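Local coordinates for protein F2 like fibronectin-binding protein (Streptococcus pneumoniae, PDB 5A0N) that probably acts as a surface adhesin whose N-terminal domain carries an internal thioester for covalent attachment to host molecules, at residues 125-130 and 176-181. Numbering follows the deposited sequence.
Sequences KRAWGT and LEMIRT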
loop_
_atom_site.group_PDB
_atom_site.type_symbol
_atom_site.label_atom_id
_atom_site.label_comp_id
_atom_site.label_asym_id
_atom_site.label_seq_id
_atom_site.Cartn_x
_atom_site.Cartn_y
_atom_site.Cartn_z
ATOM N N LYS A 125 -19.034 2.420 0.194
ATOM C CA LYS A 125 -20.420 2.812 0.449
ATOM C C LYS A 125 -21.092 1.880 1.444
ATOM O O LYS A 125 -21.833 2.306 2.317
ATOM C CB LYS A 125 -21.264 2.756 -0.831
ATOM C CG LYS A 125 -21.140 3.908 -1.785
ATOM C CD LYS A 125 -22.205 3.808 -2.865
ATOM N N ARG A 126 -20.847 0.583 1.309
ATOM C CA ARG A 126 -21.498 -0.378 2.207
ATOM C C ARG A 126 -20.951 -0.336 3.631
ATOM O O ARG A 126 -21.684 -0.584 4.567
ATOM C CB ARG A 126 -21.377 -1.795 1.617
ATOM C CG ARG A 126 -22.211 -1.961 0.348
ATOM C CD ARG A 126 -22.125 -3.357 -0.171
ATOM N NE ARG A 126 -20.854 -3.627 -0.825
ATOM C CZ ARG A 126 -20.278 -4.818 -0.958
ATOM N NH1 ARG A 126 -20.777 -5.915 -0.388
ATOM N NH2 ARG A 126 -19.185 -4.879 -1.670
ATOM N N ALA A 127 -19.645 -0.081 3.787
ATOM C CA ALA A 127 -19.016 -0.123 5.110
ATOM C C ALA A 127 -19.015 1.205 5.850
ATOM O O ALA A 127 -19.183 1.214 7.081
ATOM C CB ALA A 127 -17.589 -0.663 4.982
ATOM N N TRP A 128 -18.770 2.286 5.110
ATOM C CA TRP A 128 -18.667 3.644 5.689
ATOM C C TRP A 128 -19.781 4.584 5.241
ATOM O O TRP A 128 -19.870 5.690 5.755
ATOM C CB TRP A 128 -17.287 4.304 5.402
ATOM C CG TRP A 128 -16.192 3.730 6.194
ATOM C CD1 TRP A 128 -15.826 4.079 7.464
ATOM C CD2 TRP A 128 -15.289 2.687 5.792
ATOM N NE1 TRP A 128 -14.767 3.290 7.882
ATOM C CE2 TRP A 128 -14.438 2.426 6.872
ATOM C CE3 TRP A 128 -15.143 1.944 4.629
ATOM C CZ2 TRP A 128 -13.457 1.448 6.813
ATOM C CZ3 TRP A 128 -14.160 0.976 4.577
ATOM C CH2 TRP A 128 -13.347 0.729 5.651
ATOM N N GLY A 129 -20.607 4.188 4.277
ATOM C CA GLY A 129 -21.667 5.068 3.791
ATOM C C GLY A 129 -21.019 6.260 3.119
ATOM O O GLY A 129 -20.178 6.109 2.221
ATOM N N THR A 130 -21.428 7.442 3.559
ATOM C CA THR A 130 -20.971 8.708 2.993
ATOM C C THR A 130 -19.719 9.250 3.684
ATOM O O THR A 130 -19.240 10.319 3.312
ATOM C CB THR A 130 -22.076 9.792 3.055
ATOM O OG1 THR A 130 -22.454 10.034 4.420
ATOM C CG2 THR A 130 -23.289 9.353 2.275
ATOM N N LEU A 176 -13.434 -5.732 5.582
ATOM C CA LEU A 176 -12.556 -6.892 5.366
ATOM C C LEU A 176 -13.352 -8.097 4.845
ATOM O O LEU A 176 -12.875 -8.823 3.979
ATOM C CB LEU A 176 -11.815 -7.222 6.649
ATOM C CG LEU A 176 -10.769 -8.329 6.561
ATOM C CD1 LEU A 176 -9.744 -8.060 5.487
ATOM C CD2 LEU A 176 -10.170 -8.517 7.953
ATOM N N GLU A 177 -14.552 -8.292 5.365
ATOM C CA GLU A 177 -15.397 -9.387 4.903
ATOM C C GLU A 177 -15.826 -9.167 3.461
ATOM O O GLU A 177 -15.942 -10.114 2.674
ATOM C CB GLU A 177 -16.592 -9.566 5.827
ATOM C CG GLU A 177 -16.140 -9.990 7.198
ATOM C CD GLU A 177 -17.184 -9.940 8.263
ATOM O OE1 GLU A 177 -18.346 -9.926 7.955
ATOM O OE2 GLU A 177 -16.817 -9.919 9.450
ATOM N N MET A 178 -16.119 -7.917 3.112
ATOM C CA MET A 178 -16.465 -7.608 1.726
ATOM C C MET A 178 -15.279 -7.794 0.782
ATOM O O MET A 178 -15.429 -8.363 -0.296
ATOM C CB MET A 178 -17.054 -6.211 1.609
ATOM C CG MET A 178 -18.348 -6.043 2.395
ATOM S SD MET A 178 -18.803 -4.279 2.487
ATOM C CE MET A 178 -19.829 -4.197 3.902
ATOM N N ILE A 179 -14.103 -7.318 1.191
ATOM C CA ILE A 179 -12.891 -7.563 0.414
ATOM C C ILE A 179 -12.730 -9.066 0.146
ATOM O O ILE A 179 -12.459 -9.483 -0.984
ATOM C CB ILE A 179 -11.633 -7.048 1.139
ATOM C CG1 ILE A 179 -11.602 -5.512 1.172
ATOM C CG2 ILE A 179 -10.366 -7.605 0.514
ATOM C CD1 ILE A 179 -10.622 -4.940 2.194
ATOM N N ARG A 180 -12.879 -9.878 1.192
ATOM C CA ARG A 180 -12.636 -11.322 1.049
ATOM C C ARG A 180 -13.671 -11.983 0.158
ATOM O O ARG A 180 -13.351 -12.945 -0.548
ATOM C CB ARG A 180 -12.608 -11.988 2.411
ATOM C CG ARG A 180 -11.313 -11.632 3.124
ATOM C CD ARG A 180 -11.174 -12.163 4.535
ATOM N NE ARG A 180 -9.818 -11.858 4.996
ATOM C CZ ARG A 180 -9.403 -11.865 6.238
ATOM N NH1 ARG A 180 -10.208 -12.209 7.218
ATOM N NH2 ARG A 180 -8.157 -11.522 6.491
ATOM N N THR A 181 -14.897 -11.485 0.155
ATOM C CA THR A 181 -15.946 -12.008 -0.725
ATOM C C THR A 181 -15.750 -11.563 -2.168
ATOM O O THR A 181 -16.030 -12.323 -3.095
ATOM C CB THR A 181 -17.308 -11.537 -0.196
ATOM O OG1 THR A 181 -17.475 -11.985 1.155
ATOM C CG2 THR A 181 -18.438 -12.037 -1.007
#
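Arg-126 NH2 is gripped twice, by a salt bridge to Asp-182 at the end of helix 170-182 and a hydrogen bond to Thr-121 O, while NE bonds Asp-122 O; together the three bonds fix the rotation of the guanidinium, with one face turned to Met-178. The Met-178 sulfur sits above the centre of that plane, with SD 3.8 Å from Arg-126 CZ. One atom back along the thioether chain, Met-178 CG lies 3.7 Å from Arg-126 NH1. The two side chains run antiparallel, each pointing at the other's base, and the Met-178 methyl ends over the root of the arginine, with CE 3.7 Å from Arg-126 CB. The kink at chi3 (-75°) swings the Arg-126 head toward helix 170-182, beneath the Met-178 sulfur; Met-178 instead stays straight past CG (chi3 -157°). Alongside, Ala-127 CB meets the same methyl, 4.3 Å from Met-178 CE. Both segments fall in the region matching the pilus-presented adhesin helical insertion domain family, and the contact joins the short helix 123-128 to helix 170-182 at the surface. Deeper in, Trp-128 is buried against helices 132-152 and 170-182. Met-178 and Ile-179 both touch Ile-123 of the short helix. On the longer helix, Glu-177 O accepts two donors, one on each side of the carbonyl plane: Thr-181 N, and Thr-181 OG1 at 2.9 Å, the hydroxyl standing 26° off that plane.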